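Local coordinates for penicillin binding protein 2X (Streptococcus thermophilus, PDB 5U47) that probably cross-links peptidoglycan strands as a transpeptidase of the machinery that builds the septal cell wall, and binds penicillin, at residues Q349-S354 with T503-T508; I474-D479 with G483-K488. The protein carries 1 engineered substitution. All blocks are in the same frame, centred on the assembly; numbering follows the deposited sequence.

Both contacts lie in the transpeptidase domain, their centres about 8 Å apart. In interaction 1 (349-354 with 503-508) every touching residue is buried, and it joins the end of helix 347-352 to the edge strand 503-510 mainly through side chains, with a lysine NZ meeting a serine hydroxyl above an aromatic ring. Interaction 2 (474-479 with 483-488) is only partly buried and more local: the end of helix 463-478 is held by backbone bonds to the loop that follows it, and its outer side carries an acetate. T484 joins the two, its side-chain hydroxyl bonded to that of S506 and its backbone to that of S352.

Interaction 1: residues Q349-S354 with T503-T508; sequences QGFSYS and TVKSGT. Engineered in segment 503-508: T503 (natural residue Ala).
K505 places CG, and S354 places OG, opposite its own backbone N (chi1 -176° and -158°), and the lysine chain then bends at chi2 and again at chi4, which turns NZ back toward the end of helix 347-352. There K505 NZ donates to S354 OG at 2.8 Å. The same nitrogen reaches the backbone carbonyl of its neighbour, with NZ 2.8 Å from S506 O. That donor is tilted 22° from the carbonyl plane. A third partner is a water that accepts from K505 NZ at 2.9 Å and donates to S352 O at 2.7 Å, so the lysine tip is gripped from both segments.

S354 has positive phi and is the first residue to leave the helix, closing it in a Schellman motif; its side chain sets off toward the strand. The sequence and geometry fit the three signatures of penicillin-recognising serine transpeptidases: S354 would begin the SxN motif, K505 the K(S/T)G motif at the edge of the five-stranded antiparallel sheet, and S295 with K298 the SxxK motif. In agreement, S354 OG is also hydrogen-bonded to K298 NZ and makes a weak hydrogen bond with S295 OG, so two lysine nitrogens meet at one hydroxyl.

Below the polar tip the contact is apolar. The F351 ring lies under the lysine's methylene chain, the two side chains crossing at a slant. K505 CE stands 4.2 Å above the ring plane, displaced toward the rim, while K505 CD approaches F351 CZ to 3.9 Å. Because NZ is 6.0 Å from the F351 ring centroid, any cation-pi attraction is weak at most. Helix 297-308 adds K298 and L302 against the F351 ring, and V299 against K505.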
# COMPACT_ATOMS: atom_id res chain seq x y z
N GLN A 349 -4.19 -30.20 17.93
CA GLN A 349 -5.38 -30.58 17.17
C GLN A 349 -6.42 -29.46 17.21
O GLN A 349 -7.01 -29.15 16.20
CB GLN A 349 -5.99 -31.89 17.71
CG GLN A 349 -5.16 -33.13 17.39
CD GLN A 349 -5.66 -34.38 18.10
OE1 GLN A 349 -6.30 -34.30 19.15
NE2 GLN A 349 -5.37 -35.55 17.52
N GLY A 350 -6.64 -28.87 18.38
CA GLY A 350 -7.57 -27.75 18.51
C GLY A 350 -7.13 -26.57 17.66
O GLY A 350 -7.96 -25.81 17.14
N PHE A 351 -5.81 -26.39 17.51
CA PHE A 351 -5.29 -25.33 16.64
C PHE A 351 -5.64 -25.68 15.20
O PHE A 351 -6.14 -24.83 14.46
CB PHE A 351 -3.79 -25.13 16.80
CG PHE A 351 -3.21 -24.08 15.87
CD1 PHE A 351 -3.37 -22.72 16.14
CD2 PHE A 351 -2.49 -24.44 14.75
CE1 PHE A 351 -2.84 -21.75 15.29
CE2 PHE A 351 -1.96 -23.48 13.90
CZ PHE A 351 -2.14 -22.13 14.17
N SER A 352 -5.42 -26.94 14.83
CA SER A 352 -5.73 -27.39 13.47
C SER A 352 -7.21 -27.24 13.17
O SER A 352 -7.60 -26.84 12.07
CB SER A 352 -5.27 -28.84 13.26
OG SER A 352 -3.85 -28.92 13.29
N TYR A 353 -8.02 -27.53 14.19
CA TYR A 353 -9.47 -27.50 14.14
C TYR A 353 -10.06 -26.11 14.28
O TYR A 353 -11.26 -25.92 14.11
CB TYR A 353 -9.96 -28.40 15.29
CG TYR A 353 -11.42 -28.76 15.32
CD1 TYR A 353 -11.93 -29.73 14.46
CD2 TYR A 353 -12.30 -28.18 16.25
CE1 TYR A 353 -13.26 -30.09 14.49
CE2 TYR A 353 -13.64 -28.55 16.30
CZ TYR A 353 -14.11 -29.50 15.41
OH TYR A 353 -15.43 -29.89 15.42
N SER A 354 -9.21 -25.14 14.59
CA SER A 354 -9.62 -23.76 14.83
C SER A 354 -10.63 -23.70 15.99
O SER A 354 -11.68 -23.07 15.89
CB SER A 354 -10.16 -23.11 13.57
OG SER A 354 -10.06 -21.68 13.68
N THR A 503 2.39 -23.76 5.13
CA THR A 503 1.99 -23.29 6.46
C THR A 503 0.72 -22.46 6.26
O THR A 503 0.75 -21.40 5.61
CB THR A 503 3.17 -22.48 7.04
OG1 THR A 503 4.08 -23.41 7.65
CG2 THR A 503 2.75 -21.43 8.07
N VAL A 504 -0.40 -22.94 6.79
CA VAL A 504 -1.65 -22.23 6.59
C VAL A 504 -2.49 -22.09 7.85
O VAL A 504 -2.35 -22.87 8.79
CB VAL A 504 -2.49 -22.95 5.53
CG1 VAL A 504 -1.73 -23.04 4.21
CG2 VAL A 504 -2.85 -24.37 6.01
N LYS A 505 -3.36 -21.08 7.86
CA LYS A 505 -4.36 -20.91 8.92
C LYS A 505 -5.54 -20.19 8.31
O LYS A 505 -5.40 -19.14 7.69
CB LYS A 505 -3.85 -20.14 10.13
CG LYS A 505 -4.88 -20.06 11.28
CD LYS A 505 -5.20 -21.43 11.88
CE LYS A 505 -6.30 -21.36 12.93
NZ LYS A 505 -7.67 -21.32 12.33
N SER A 506 -6.72 -20.76 8.52
CA SER A 506 -7.93 -20.20 8.02
C SER A 506 -8.55 -19.38 9.09
O SER A 506 -8.24 -19.52 10.28
CB SER A 506 -8.94 -21.33 7.69
OG SER A 506 -9.19 -22.11 8.86
N GLY A 507 -9.51 -18.59 8.68
CA GLY A 507 -10.26 -17.83 9.61
C GLY A 507 -11.69 -17.55 9.18
O GLY A 507 -12.02 -17.49 7.99
N THR A 508 -12.53 -17.43 10.19
CA THR A 508 -13.91 -17.03 10.02
C THR A 508 -13.99 -15.97 11.10
O THR A 508 -13.30 -16.08 12.13
CB THR A 508 -14.93 -18.15 10.31
OG1 THR A 508 -14.76 -18.63 11.65
CG2 THR A 508 -14.74 -19.30 9.33
O HOH W 1 -7.34 -24.15 11.67
O HOH W 2 -12.17 -20.39 12.28

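Interaction 2: residues I474-D479 with G483-K488. With ACT (acetate ion), chain D.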
# COMPACT_ATOMS: atom_id res chain seq x y z
N ILE A 474 1.12 -26.44 9.43
CA ILE A 474 1.07 -27.41 8.32
C ILE A 474 -0.15 -28.33 8.52
O ILE A 474 -0.89 -28.64 7.56
CB ILE A 474 2.35 -28.27 8.24
CG1 ILE A 474 3.56 -27.41 7.81
CG2 ILE A 474 2.17 -29.44 7.27
CD1 ILE A 474 4.89 -28.14 7.88
N SER A 475 -0.37 -28.74 9.77
CA SER A 475 -1.47 -29.65 10.10
C SER A 475 -2.85 -29.08 9.84
O SER A 475 -3.79 -29.82 9.61
CB SER A 475 -1.36 -30.17 11.54
OG SER A 475 -0.17 -30.91 11.69
N VAL A 476 -2.98 -27.76 9.89
CA VAL A 476 -4.26 -27.14 9.55
C VAL A 476 -4.67 -27.64 8.16
O VAL A 476 -5.85 -27.86 7.89
CB VAL A 476 -4.15 -25.60 9.53
CG1 VAL A 476 -5.43 -24.98 8.99
CG2 VAL A 476 -3.85 -25.08 10.93
N GLY A 477 -3.68 -27.79 7.27
CA GLY A 477 -3.90 -28.26 5.92
C GLY A 477 -3.84 -29.78 5.73
O GLY A 477 -4.59 -30.32 4.91
N THR A 478 -2.98 -30.46 6.50
CA THR A 478 -2.74 -31.90 6.30
C THR A 478 -3.47 -32.92 7.19
O THR A 478 -3.56 -34.09 6.81
CB THR A 478 -1.23 -32.20 6.46
OG1 THR A 478 -0.79 -31.88 7.78
CG2 THR A 478 -0.42 -31.41 5.44
N ASP A 479 -4.00 -32.49 8.34
CA ASP A 479 -4.66 -33.40 9.27
C ASP A 479 -6.06 -33.82 8.76
O ASP A 479 -7.00 -33.02 8.81
CB ASP A 479 -4.74 -32.74 10.65
CG ASP A 479 -5.15 -33.71 11.75
OD1 ASP A 479 -5.97 -34.62 11.49
OD2 ASP A 479 -4.67 -33.54 12.90
N GLY A 483 -7.85 -30.95 10.59
CA GLY A 483 -7.49 -29.78 9.80
C GLY A 483 -8.65 -29.12 9.07
O GLY A 483 -9.32 -29.76 8.26
N THR A 484 -8.88 -27.84 9.35
CA THR A 484 -9.96 -27.09 8.72
C THR A 484 -9.69 -26.81 7.25
O THR A 484 -10.60 -26.46 6.52
CB THR A 484 -10.20 -25.75 9.42
OG1 THR A 484 -8.97 -25.01 9.47
CG2 THR A 484 -10.73 -25.98 10.82
N LEU A 485 -8.44 -26.96 6.83
CA LEU A 485 -8.06 -26.73 5.44
C LEU A 485 -7.61 -27.99 4.71
O LEU A 485 -6.87 -27.91 3.73
CB LEU A 485 -7.03 -25.59 5.34
CG LEU A 485 -7.56 -24.20 5.71
CD1 LEU A 485 -6.46 -23.16 5.61
CD2 LEU A 485 -8.74 -23.80 4.83
N TYR A 486 -8.10 -29.15 5.17
CA TYR A 486 -7.87 -30.44 4.51
C TYR A 486 -9.11 -30.71 3.67
O TYR A 486 -10.23 -30.49 4.13
CB TYR A 486 -7.67 -31.55 5.52
CG TYR A 486 -7.37 -32.91 4.93
CD1 TYR A 486 -6.07 -33.27 4.55
CD2 TYR A 486 -8.37 -33.86 4.78
CE1 TYR A 486 -5.79 -34.53 4.03
CE2 TYR A 486 -8.10 -35.12 4.25
CZ TYR A 486 -6.81 -35.45 3.88
OH TYR A 486 -6.54 -36.70 3.37
N ASN A 487 -8.93 -31.17 2.43
CA ASN A 487 -10.07 -31.44 1.55
C ASN A 487 -10.41 -32.92 1.65
O ASN A 487 -9.81 -33.76 0.97
CB ASN A 487 -9.76 -31.04 0.11
CG ASN A 487 -10.97 -31.21 -0.81
OD1 ASN A 487 -11.94 -31.88 -0.48
ND2 ASN A 487 -10.90 -30.60 -1.98
N LYS A 488 -11.38 -33.24 2.49
CA LYS A 488 -11.76 -34.64 2.72
C LYS A 488 -12.25 -35.35 1.46
O LYS A 488 -12.00 -36.54 1.30
CB LYS A 488 -12.78 -34.75 3.85
CG LYS A 488 -12.20 -34.20 5.15
CD LYS A 488 -13.08 -34.39 6.37
CE LYS A 488 -12.40 -33.69 7.53
NZ LYS A 488 -13.03 -33.89 8.86
C ACT D . -1.09 -34.37 10.29
O ACT D . -0.65 -33.42 10.96
OXT ACT D . -0.96 -34.42 9.05
CH3 ACT D . -1.79 -35.50 11.01
O HOH W 3 -9.64 -32.41 8.35
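The C-terminal end of helix 463-478 and the loop that folds back over it form this contact, with V476 and D479 offering carbonyls to L485 and G483. L485 N donates to V476 O at 2.9 Å, with an N-H...O angle of 150°. Three residues beyond V476, where the chain has just left the helix, D479 O accepts from G483 N, also at 2.9 Å. A water also donates to D479 O, which so has two donors, and gives its other hydrogen to G483 O. G483 brings its bare CA to 3.2 Å from V476 O, a close approach of the two backbones.

The returning chain is a type I beta turn, G483 to Y486, that leads into the short strand 486-487, paired with 492-493. It puts L485 beside V476, the two side chains pointing the same way with V476 CG1 and L485 CD1 4.0 Å apart. This pair faces what is probably the active-site side of the domain: V476 also packs on F351, and L485 on V504 and S506 of the strand carrying the KSG sequence.

The Y486 side chain leaves the turn in another direction from that of L485. With its ring carbon CG anti to the backbone N (chi1 -178°), the ring presents an edge to the helix end, G477 O lying in the ring plane 3.3 Å from Y486 CD1. The carbonyl carbon of D479 sits over one ring face. D479 itself turns its carboxylate to the loop, where OD1 accepts from the backbone N atoms of E481 and F482.

On the outer side of the helix an acetate, probably from the crystallisation liquor, is held at both oxygens. S475 OG donates to its O atom at 2.7 Å, and T478 OG1, set between its own backbone N and carbonyl carbon (chi1 62°), donates to acetate OXT at 2.8 Å.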